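Local coordinates for peptidase S15/CocE/NonD (Thaumarchaeota archaeon SCGC AB-539-E09, PDB 4PF1), which probably acts as a serine aminopeptidase of the alpha/beta-hydrolase fold, cleaving residues from the N-terminal end of peptides, at residues V510-V515 and P568-M573; V458-H463 and G523-L528; P481-G486 and S563-P568; G412-E417 and W473-L478. One frame throughout, in Å; residues are numbered along the deposited sequence. Where two conformers were deposited one is given.

Contact 1: residues V510-V515 and P568-M573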
# COMPACT_ATOMS: atom_id res chain seq x y z
N VAL A 510 -12.38 0.47 24.89
CA VAL A 510 -13.23 -0.04 23.82
C VAL A 510 -13.82 1.14 23.07
O VAL A 510 -14.61 1.90 23.64
CB VAL A 510 -14.34 -1.01 24.32
CG1 VAL A 510 -15.07 -1.66 23.15
CG2 VAL A 510 -13.76 -2.08 25.24
N TRP A 511 -13.45 1.31 21.80
CA TRP A 511 -13.94 2.39 20.96
C TRP A 511 -15.44 2.19 20.68
O TRP A 511 -15.92 1.06 20.78
CB TRP A 511 -13.11 2.47 19.66
CG TRP A 511 -11.74 3.07 19.85
CD1 TRP A 511 -10.79 2.68 20.74
CD2 TRP A 511 -11.19 4.18 19.13
NE1 TRP A 511 -9.67 3.47 20.62
CE2 TRP A 511 -9.89 4.40 19.64
CE3 TRP A 511 -11.66 5.01 18.09
CZ2 TRP A 511 -9.05 5.42 19.14
CZ3 TRP A 511 -10.83 6.01 17.60
CH2 TRP A 511 -9.54 6.20 18.12
N PRO A 512 -16.23 3.27 20.38
CA PRO A 512 -17.67 3.07 20.15
C PRO A 512 -17.98 2.12 18.99
O PRO A 512 -17.10 1.86 18.16
CB PRO A 512 -18.18 4.49 19.85
CG PRO A 512 -17.15 5.40 20.43
CD PRO A 512 -15.85 4.69 20.26
N ASP A 513 -19.23 1.60 18.95
CA ASP A 513 -19.73 0.67 17.92
C ASP A 513 -19.45 1.21 16.51
O ASP A 513 -19.00 0.46 15.64
CB ASP A 513 -21.24 0.42 18.10
CG ASP A 513 -21.61 -0.29 19.39
OD1 ASP A 513 -20.69 -0.79 20.10
OD2 ASP A 513 -22.82 -0.38 19.69
N GLU A 514 -19.68 2.52 16.32
CA GLU A 514 -19.40 3.24 15.08
C GLU A 514 -18.57 4.49 15.40
O GLU A 514 -18.85 5.17 16.39
CB GLU A 514 -20.69 3.60 14.34
CG GLU A 514 -21.33 2.40 13.65
CD GLU A 514 -22.47 2.73 12.70
OE1 GLU A 514 -23.48 3.30 13.16
OE2 GLU A 514 -22.36 2.37 11.51
N VAL A 515 -17.52 4.74 14.61
CA VAL A 515 -16.60 5.87 14.82
C VAL A 515 -16.62 6.78 13.56
O VAL A 515 -16.01 6.42 12.54
CB VAL A 515 -15.16 5.37 15.18
CG1 VAL A 515 -14.21 6.54 15.43
CG2 VAL A 515 -15.18 4.42 16.38
N PRO A 568 -16.83 9.89 25.63
CA PRO A 568 -18.22 9.37 25.59
C PRO A 568 -18.43 8.35 24.46
O PRO A 568 -17.88 8.51 23.37
CB PRO A 568 -19.07 10.62 25.38
CG PRO A 568 -18.22 11.75 25.85
CD PRO A 568 -16.82 11.37 25.51
N GLY A 569 -19.18 7.29 24.76
CA GLY A 569 -19.42 6.20 23.82
C GLY A 569 -18.40 5.08 23.95
O GLY A 569 -18.64 3.97 23.47
N HIS A 570 -17.26 5.36 24.61
CA HIS A 570 -16.21 4.37 24.86
C HIS A 570 -16.51 3.56 26.12
O HIS A 570 -17.25 4.03 26.99
CB HIS A 570 -14.83 5.04 25.01
CG HIS A 570 -14.29 5.67 23.76
ND1 HIS A 570 -13.19 5.13 23.10
CD2 HIS A 570 -14.67 6.79 23.11
CE1 HIS A 570 -12.96 5.94 22.08
NE2 HIS A 570 -13.82 6.95 22.04
N ARG A 571 -15.94 2.36 26.22
CA ARG A 571 -16.08 1.49 27.40
C ARG A 571 -14.71 1.25 28.02
O ARG A 571 -13.70 1.28 27.31
CB ARG A 571 -16.72 0.14 27.04
CG ARG A 571 -18.13 0.18 26.47
CD ARG A 571 -18.61 -1.24 26.21
NE ARG A 571 -19.74 -1.30 25.28
CZ ARG A 571 -20.87 -1.96 25.52
NH1 ARG A 571 -21.05 -2.59 26.67
NH2 ARG A 571 -21.83 -1.99 24.61
N ILE A 572 -14.67 0.98 29.33
CA ILE A 572 -13.43 0.60 30.03
C ILE A 572 -13.47 -0.92 30.13
O ILE A 572 -14.47 -1.47 30.61
CB ILE A 572 -13.23 1.30 31.40
CG1 ILE A 572 -13.35 2.84 31.29
CG2 ILE A 572 -11.87 0.89 32.01
CD1 ILE A 572 -13.59 3.57 32.59
N MET A 573 -12.45 -1.60 29.62
CA MET A 573 -12.41 -3.06 29.63
C MET A 573 -11.23 -3.60 30.42
O MET A 573 -10.15 -3.02 30.42
CB MET A 573 -12.38 -3.60 28.19
CG MET A 573 -12.29 -5.11 28.09
SD MET A 573 -12.33 -5.69 26.38
CE MET A 573 -14.10 -5.68 26.09
O HOH W 1 -17.68 1.37 23.23

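Contact 2: residues V458-H463 and G523-L528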
# COMPACT_ATOMS: atom_id res chain seq x y z
N VAL A 458 -0.67 -1.25 21.53
CA VAL A 458 -1.97 -0.64 21.21
C VAL A 458 -2.81 -1.60 20.32
O VAL A 458 -3.83 -1.18 19.76
CB VAL A 458 -1.88 0.81 20.62
CG1 VAL A 458 -1.24 1.77 21.61
CG2 VAL A 458 -1.15 0.83 19.28
N ASP A 459 -2.41 -2.89 20.26
CA ASP A 459 -3.11 -3.93 19.48
C ASP A 459 -4.57 -4.08 19.89
O ASP A 459 -4.91 -3.92 21.06
CB ASP A 459 -2.41 -5.29 19.67
CG ASP A 459 -1.38 -5.68 18.64
OD1 ASP A 459 -1.05 -4.83 17.77
OD2 ASP A 459 -0.89 -6.82 18.69
N ASP A 460 -5.42 -4.44 18.92
CA ASP A 460 -6.83 -4.76 19.16
C ASP A 460 -6.88 -6.07 19.94
O ASP A 460 -6.23 -7.05 19.55
CB ASP A 460 -7.60 -4.84 17.82
CG ASP A 460 -9.06 -5.24 17.92
OD1 ASP A 460 -9.69 -4.93 18.96
OD2 ASP A 460 -9.58 -5.82 16.95
N GLN A 461 -7.54 -6.06 21.09
CA GLN A 461 -7.61 -7.23 21.96
C GLN A 461 -8.91 -8.03 21.74
O GLN A 461 -9.25 -8.89 22.56
CB GLN A 461 -7.43 -6.82 23.44
CG GLN A 461 -6.03 -6.25 23.77
CD GLN A 461 -4.90 -7.18 23.39
OE1 GLN A 461 -4.70 -8.24 23.99
NE2 GLN A 461 -4.11 -6.79 22.38
N ARG A 462 -9.59 -7.82 20.60
CA ARG A 462 -10.80 -8.56 20.25
C ARG A 462 -10.50 -10.06 20.01
O ARG A 462 -11.37 -10.90 20.26
CB ARG A 462 -11.49 -7.96 19.02
CG ARG A 462 -12.52 -6.88 19.38
CD ARG A 462 -13.23 -6.32 18.15
NE ARG A 462 -12.33 -5.55 17.29
CZ ARG A 462 -12.72 -4.62 16.43
NH1 ARG A 462 -14.01 -4.32 16.31
NH2 ARG A 462 -11.83 -3.98 15.69
N HIS A 463 -9.26 -10.39 19.54
CA HIS A 463 -8.84 -11.77 19.24
C HIS A 463 -8.77 -12.65 20.51
O HIS A 463 -9.03 -13.85 20.43
CB HIS A 463 -7.51 -11.81 18.45
CG HIS A 463 -6.27 -11.51 19.25
ND1 HIS A 463 -5.44 -12.53 19.69
CD2 HIS A 463 -5.72 -10.32 19.58
CE1 HIS A 463 -4.43 -11.92 20.29
NE2 HIS A 463 -4.56 -10.60 20.26
N GLY A 523 -15.65 -0.65 17.40
CA GLY A 523 -15.55 -1.81 18.27
C GLY A 523 -14.15 -2.13 18.75
O GLY A 523 -13.97 -3.01 19.60
N TYR A 524 -13.14 -1.41 18.22
CA TYR A 524 -11.71 -1.56 18.49
C TYR A 524 -11.43 -1.62 20.01
O TYR A 524 -11.78 -0.70 20.76
CB TYR A 524 -10.95 -0.42 17.79
CG TYR A 524 -9.48 -0.20 18.12
CD1 TYR A 524 -8.60 -1.28 18.22
CD2 TYR A 524 -8.94 1.08 18.16
CE1 TYR A 524 -7.24 -1.08 18.46
CE2 TYR A 524 -7.58 1.29 18.37
CZ TYR A 524 -6.73 0.21 18.53
OH TYR A 524 -5.40 0.44 18.75
N GLN A 525 -10.86 -2.75 20.45
CA GLN A 525 -10.49 -3.00 21.84
C GLN A 525 -9.02 -2.63 22.03
O GLN A 525 -8.15 -3.50 22.11
CB GLN A 525 -10.77 -4.46 22.23
CG GLN A 525 -12.25 -4.77 22.43
CD GLN A 525 -12.50 -6.19 22.89
OE1 GLN A 525 -11.62 -6.88 23.39
NE2 GLN A 525 -13.75 -6.64 22.77
N GLN A 526 -8.75 -1.32 22.04
CA GLN A 526 -7.42 -0.75 22.14
C GLN A 526 -6.79 -1.01 23.50
O GLN A 526 -7.25 -0.45 24.50
CB GLN A 526 -7.47 0.76 21.87
CG GLN A 526 -6.10 1.45 21.87
CD GLN A 526 -6.14 2.79 22.56
OE1 GLN A 526 -7.00 3.64 22.28
NE2 GLN A 526 -5.20 3.00 23.47
N MET A 527 -5.70 -1.80 23.53
CA MET A 527 -4.97 -2.04 24.77
C MET A 527 -4.34 -0.71 25.22
O MET A 527 -3.88 0.06 24.37
CB MET A 527 -3.92 -3.13 24.61
CG MET A 527 -3.47 -3.72 25.94
SD MET A 527 -2.76 -5.38 25.78
CE MET A 527 -1.15 -4.97 25.06
N LEU A 528 -4.41 -0.41 26.52
CA LEU A 528 -3.95 0.87 27.05
C LEU A 528 -2.86 0.70 28.12
O LEU A 528 -1.89 1.46 28.13
CB LEU A 528 -5.16 1.64 27.63
CG LEU A 528 -4.92 3.06 28.11
CD1 LEU A 528 -4.82 4.03 26.95
CD2 LEU A 528 -6.01 3.49 29.06

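Contact 3: residues P481-G486 and S563-P568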
# COMPACT_ATOMS: atom_id res chain seq x y z
N PRO A 481 -16.95 12.11 29.65
CA PRO A 481 -15.55 11.67 29.63
C PRO A 481 -15.02 11.28 31.02
O PRO A 481 -15.39 11.89 32.02
CB PRO A 481 -14.80 12.88 29.07
CG PRO A 481 -15.66 14.04 29.40
CD PRO A 481 -17.07 13.55 29.30
N LEU A 482 -14.16 10.23 31.07
CA LEU A 482 -13.54 9.75 32.30
C LEU A 482 -12.02 9.87 32.17
O LEU A 482 -11.42 9.24 31.30
CB LEU A 482 -13.95 8.29 32.58
CG LEU A 482 -13.74 7.79 34.00
CD1 LEU A 482 -14.93 6.99 34.47
CD2 LEU A 482 -12.48 6.95 34.10
N ARG A 483 -11.41 10.71 33.01
CA ARG A 483 -9.97 10.99 32.98
C ARG A 483 -9.22 10.15 34.01
O ARG A 483 -9.59 10.16 35.18
CB ARG A 483 -9.69 12.48 33.24
CG ARG A 483 -10.30 13.45 32.23
CD ARG A 483 -9.82 14.87 32.47
NE ARG A 483 -8.40 15.02 32.16
CZ ARG A 483 -7.59 15.88 32.78
NH1 ARG A 483 -8.05 16.65 33.75
NH2 ARG A 483 -6.31 15.95 32.44
N VAL A 484 -8.15 9.46 33.58
CA VAL A 484 -7.30 8.66 34.47
C VAL A 484 -5.83 9.12 34.35
O VAL A 484 -5.39 9.51 33.27
CB VAL A 484 -7.42 7.13 34.24
CG1 VAL A 484 -8.76 6.60 34.75
CG2 VAL A 484 -7.19 6.75 32.78
N ALA A 485 -5.10 9.11 35.47
CA ALA A 485 -3.69 9.49 35.52
C ALA A 485 -2.95 8.69 36.59
O ALA A 485 -3.53 8.33 37.61
CB ALA A 485 -3.55 10.98 35.79
N GLY A 486 -1.69 8.40 36.33
CA GLY A 486 -0.85 7.66 37.26
C GLY A 486 -0.72 6.18 36.93
O GLY A 486 -0.87 5.77 35.78
N SER A 563 -2.40 8.11 31.21
CA SER A 563 -2.72 9.52 31.09
C SER A 563 -3.69 9.57 29.95
O SER A 563 -3.29 9.62 28.79
CB SER A 563 -1.47 10.36 30.83
OG SER A 563 -1.75 11.74 30.98
N HIS A 564 -4.96 9.30 30.26
CA HIS A 564 -5.95 9.07 29.23
C HIS A 564 -7.33 9.59 29.59
O HIS A 564 -7.72 9.62 30.76
CB HIS A 564 -6.04 7.54 29.01
CG HIS A 564 -6.90 7.12 27.86
ND1 HIS A 564 -6.51 7.31 26.55
CD2 HIS A 564 -8.08 6.45 27.88
CE1 HIS A 564 -7.48 6.79 25.81
NE2 HIS A 564 -8.43 6.25 26.57
N THR A 565 -8.09 9.96 28.55
CA THR A 565 -9.48 10.31 28.68
C THR A 565 -10.30 9.26 27.95
O THR A 565 -10.17 9.11 26.73
CB THR A 565 -9.77 11.74 28.18
OG1 THR A 565 -9.15 12.67 29.06
CG2 THR A 565 -11.26 12.05 28.10
N PHE A 566 -11.12 8.51 28.69
CA PHE A 566 -12.08 7.57 28.12
C PHE A 566 -13.27 8.41 27.66
O PHE A 566 -14.02 8.91 28.50
CB PHE A 566 -12.49 6.50 29.15
CG PHE A 566 -11.42 5.50 29.54
CD1 PHE A 566 -11.17 4.38 28.76
CD2 PHE A 566 -10.70 5.66 30.72
CE1 PHE A 566 -10.19 3.45 29.13
CE2 PHE A 566 -9.73 4.72 31.09
CZ PHE A 566 -9.48 3.63 30.29
N LEU A 567 -13.34 8.69 26.36
CA LEU A 567 -14.33 9.61 25.78
C LEU A 567 -15.78 9.03 25.78
O LEU A 567 -15.95 7.82 25.90
CB LEU A 567 -13.91 9.99 24.34
CG LEU A 567 -12.69 10.92 24.22
CD1 LEU A 567 -12.11 10.86 22.82
CD2 LEU A 567 -13.05 12.36 24.58
N PRO A 568 -16.83 9.89 25.63
CA PRO A 568 -18.22 9.37 25.59
C PRO A 568 -18.43 8.35 24.46
O PRO A 568 -17.88 8.51 23.37
CB PRO A 568 -19.07 10.62 25.38
CG PRO A 568 -18.22 11.75 25.85
CD PRO A 568 -16.82 11.37 25.51

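Contact 4: residues G412-E417 and W473-L478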
# COMPACT_ATOMS: atom_id res chain seq x y z
N GLY A 412 -20.16 -10.32 32.96
CA GLY A 412 -19.08 -9.60 32.28
C GLY A 412 -19.10 -8.09 32.46
O GLY A 412 -18.66 -7.35 31.58
N LYS A 413 -19.62 -7.63 33.62
CA LYS A 413 -19.73 -6.20 33.92
C LYS A 413 -18.52 -5.69 34.71
O LYS A 413 -17.85 -6.46 35.39
CB LYS A 413 -21.02 -5.90 34.71
CG LYS A 413 -22.31 -6.10 33.92
CD LYS A 413 -23.53 -5.65 34.72
CE LYS A 413 -24.83 -6.08 34.09
NZ LYS A 413 -25.37 -7.31 34.71
N LEU A 414 -18.28 -4.38 34.62
CA LEU A 414 -17.22 -3.66 35.32
C LEU A 414 -17.80 -2.34 35.82
O LEU A 414 -18.37 -1.59 35.03
CB LEU A 414 -16.04 -3.43 34.35
CG LEU A 414 -14.73 -2.91 34.94
CD1 LEU A 414 -13.96 -4.02 35.67
CD2 LEU A 414 -13.85 -2.34 33.85
N GLY A 415 -17.75 -2.11 37.13
CA GLY A 415 -18.32 -0.91 37.73
C GLY A 415 -17.76 -0.52 39.08
O GLY A 415 -16.92 -1.23 39.64
N PHE A 416 -18.23 0.63 39.61
CA PHE A 416 -17.80 1.18 40.89
C PHE A 416 -18.48 0.50 42.09
O PHE A 416 -18.06 0.72 43.23
CB PHE A 416 -18.05 2.70 40.95
CG PHE A 416 -17.28 3.55 39.96
CD1 PHE A 416 -15.98 3.23 39.60
CD2 PHE A 416 -17.83 4.73 39.46
CE1 PHE A 416 -15.26 4.03 38.71
CE2 PHE A 416 -17.11 5.53 38.57
CZ PHE A 416 -15.83 5.18 38.20
N GLU A 417 -19.55 -0.28 41.85
CA GLU A 417 -20.29 -0.97 42.91
C GLU A 417 -19.45 -2.09 43.54
O GLU A 417 -18.93 -2.95 42.82
CB GLU A 417 -21.62 -1.52 42.37
CG GLU A 417 -22.48 -2.21 43.42
CD GLU A 417 -23.75 -2.85 42.89
OE1 GLU A 417 -24.65 -2.10 42.46
OE2 GLU A 417 -23.86 -4.09 42.98
N TRP A 473 -14.36 -8.28 31.22
CA TRP A 473 -15.28 -7.40 31.95
C TRP A 473 -15.26 -6.03 31.28
O TRP A 473 -14.19 -5.56 30.89
CB TRP A 473 -14.90 -7.27 33.43
CG TRP A 473 -14.86 -8.57 34.18
CD1 TRP A 473 -15.90 -9.20 34.79
CD2 TRP A 473 -13.70 -9.37 34.43
NE1 TRP A 473 -15.46 -10.35 35.41
CE2 TRP A 473 -14.11 -10.48 35.20
CE3 TRP A 473 -12.34 -9.24 34.09
CZ2 TRP A 473 -13.22 -11.47 35.63
CZ3 TRP A 473 -11.46 -10.22 34.52
CH2 TRP A 473 -11.89 -11.31 35.29
N ALA A 474 -16.43 -5.39 31.14
CA ALA A 474 -16.51 -4.08 30.51
C ALA A 474 -17.63 -3.25 31.10
O ALA A 474 -18.68 -3.79 31.48
CB ALA A 474 -16.73 -4.23 29.00
N THR A 475 -17.42 -1.93 31.18
CA THR A 475 -18.43 -0.98 31.65
C THR A 475 -19.45 -0.78 30.53
O THR A 475 -19.21 -1.21 29.40
CB THR A 475 -17.78 0.38 32.03
OG1 THR A 475 -17.36 1.05 30.84
CG2 THR A 475 -16.61 0.24 33.00
N GLU A 476 -20.57 -0.09 30.81
CA GLU A 476 -21.51 0.28 29.76
C GLU A 476 -20.92 1.50 29.01
O GLU A 476 -19.99 2.11 29.55
CB GLU A 476 -22.91 0.59 30.35
CG GLU A 476 -23.73 -0.64 30.69
CD GLU A 476 -23.96 -1.64 29.57
OE1 GLU A 476 -24.40 -1.21 28.47
OE2 GLU A 476 -23.73 -2.85 29.79
N PRO A 477 -21.34 1.85 27.76
CA PRO A 477 -20.74 3.03 27.10
C PRO A 477 -20.87 4.28 27.97
O PRO A 477 -21.95 4.54 28.50
CB PRO A 477 -21.53 3.16 25.79
CG PRO A 477 -22.16 1.83 25.58
CD PRO A 477 -22.40 1.25 26.93
N LEU A 478 -19.75 5.00 28.16
CA LEU A 478 -19.70 6.20 29.01
C LEU A 478 -20.51 7.34 28.42
O LEU A 478 -20.48 7.56 27.21
CB LEU A 478 -18.24 6.65 29.23
CG LEU A 478 -17.32 5.66 29.95
CD1 LEU A 478 -15.91 6.17 29.95
CD2 LEU A 478 -17.78 5.39 31.38

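Contact 1: residues V510-V515 and P568-M573
H570 meets two consecutive residues of the other segment, P512 and W511, and uses a different side of its ring for each. The CD methylene of P512 stands over the centre of the H570 imidazole, a CH-pi contact 3.6 Å from the centroid and 12° off the ring normal. Toward W511 the imidazole presents its edge instead: H570 CE1 lies 3.8 Å from W511 CG, off-centre over one face of the indole, and the planes meet at 60° in a T-shaped (edge-to-face) pair. With CG anti to the carbonyl carbon (chi1 -68°), the H570 ring is carried toward the 510-515 segment.

Beside the rings, V510 and R571 form an antiparallel hydrogen-bonded pair. V510 N donates to R571 O at 2.9 Å, and R571 N returns a bond of the same length to V510 O. That carbonyl is also approached at 3.2 Å by H570 CA. A water can donate to G569 O, at 2.8 Å, and to V510 O, though other acceptors compete for its two protons. Further along the strand, V510 CG2 packs 3.6 Å from M573 CB, and the bend at chi3 of M573 brings its methyl CE against the same carbon.

Further out, D509 binds H570 ND1 and Q526 binds W511 NE1, fixing the rotation of both rings, while D513 reaches R237 of the second subunit through a salt bridge. The D509 carboxylate probably favours a proton on ND1, and this hydrogen bond, the P512 CH-pi contact and the W511 edge-to-face contact together fix the imidazole.

Contact 2: residues V458-H463 and G523-L528
D460 and Q525 bring the 458-463 segment alongside strand 525-534, an outermost strand of a four-stranded antiparallel sheet, where one backbone bridge, D460 with Q526, takes the place of a full strand pairing. Q461 occupies the N-cap position of the short helix that follows.

The tight part gathers round D460. With CG anti to the backbone N (chi1 177°), its carboxylate extends to the strand, where D460 OD1 accepts from Q525 N at 2.9 Å, on the anti side but well out of the carboxylate plane. Q461 N donates to Q525 O at 2.8 Å, and D460 CB lies at the edge of the phenol ring, 3.7 Å from Y524 CD1. The Y524 OH points at V458 O, modelled at 2.5 Å, a length too short to be trusted.

The D459 end is looser. This residue is partly exposed, its carboxylate turns away to a salt bridge with R439, and the bond from M527 N to D459 O is weak at 3.3 Å. Nearby, Q461 CD rests on M527 SD, the Q461 amide oxygen being held by K506.

At the R462 flank the second subunit closes over the contact, its R441 packing on D460 and its P442 on R462. The R462 guanidinium spreads one face over the G523-Y524 peptide, with R462 NH1 3.3 Å from G523 C. A side-on salt bridge steadies it: R462 NE donates to D460 OD2 at 2.8 Å from the syn side, and NH2 reaches the same oxygen from above the carboxylate plane.

Contact 3: residues P481-G486 and S563-P568
V484 and F566 meet at the apolar centre of this two-stranded antiparallel ribbon, V484 CG2 lying 3.7 Å from F566 CE2. At chi1 -72° this methyl sits between the backbone N and the carbonyl carbon of V484, reaching diagonally across to the ring on the other strand. L482 lies beside F566 and points the same way, its CD2 4.0 Å from F566 CD2, so L482, V484 and F566 form the apolar group. H564, on the same face, lays CD2 over the centre of the phenyl ring, while its polar atoms are held from outside, NE2 by D509 and ND1 by T380.

Beneath runs the backbone ladder. L482 with F566 and V484 with H564 are hydrogen-bonded pairs, the shortest bond being F566 N to L482 O at 2.7 Å and the straightest V484 N to H564 O, 2.9 Å long with 173° at the hydrogen. R483 with T565 and A485 with S563 are non-hydrogen-bonded pairs. Past the ends of the two strands, P481 CD approaches P568 CG to 4.1 Å.

The opposite face is polar. R483 CG passes T565 OG1 at 3.5 Å, and this hydroxyl lies at the edge of the R483 guanidinium, near its plane. What brings the two polar ends together is E379, which forms a salt bridge with R483 NE and accepts a hydrogen bond from T565 OG1.

E379 belongs to strand 375-379 of the large mixed sheet, so the polar face looks toward the alpha/beta-hydrolase part of the chain. The face bearing F566 is covered by L528 of strand 525-534, I572 of strand 571-577 and I624 of strand 606-625.

Contact 4: residues G412-E417 and W473-L478
L414, W473 and T475 meet at a rim of the C-terminal beta domain, where the short strand 414-415, paired with strand 401-408 of one antiparallel sheet, leans on strand 471-474, an outermost strand of another. The backbones are only loosely joined. A474 N donates to G412 O at 3.0 Å, but from 36° above the carbonyl plane, and the return bond from L414 N to A474 O is weak and bent. Weaker CA-H...O contacts fill in, such as W473 CA to G412 O.

Side chains add to this link. L414, its CG anti to the backbone N (chi1 -170°), points at the opposite segment and splits its two methyls between two neighbours: CD1 approaches W473 CB at 4.1 Å, the two side chains crossing at about a right angle, and CD2 lies 3.9 Å from T475 CG2. The same T475 methyl also touches the L414 backbone, 3.3 Å from its O. The W473 indole lies against the backbone of G412 and K413, with CD1 3.4 Å from K413 O, and D426 holds its NE1.

T475 turns its hydroxyl another way: OG1 donates to E476 O at 3.1 Å and accepts from I572 N of strand 571-577. L406 and V574, from strands of the two different sheets, both pack on L414. One leucine wedged between sheets at their margin in this way is consistent with the jelly-roll-like beta sandwich of the non-catalytic domain in S15-family peptidases.

Followed from the N terminus, contact 4 opens first, at 412-417, and contact 2 opens at 458-463 before contact 4 closes at 473-478, so these two cross. Contact 3 then opens at 481-486 and contact 1 at 510-515. Closure comes in the order of opening: contact 2 at 523-528, contact 3 at 563-568 and contact 1 at 568-573. Contacts 1, 2 and 3 therefore all cross one another, contact 4 stands in series with 1 and 3, and none nests. Contacts 1, 2 and 4 all reach the four-stranded sheet, whereas contact 3 is a separate ribbon, joined to contact 1 through the shared P568 and to contact 2 through L528 packing on F566.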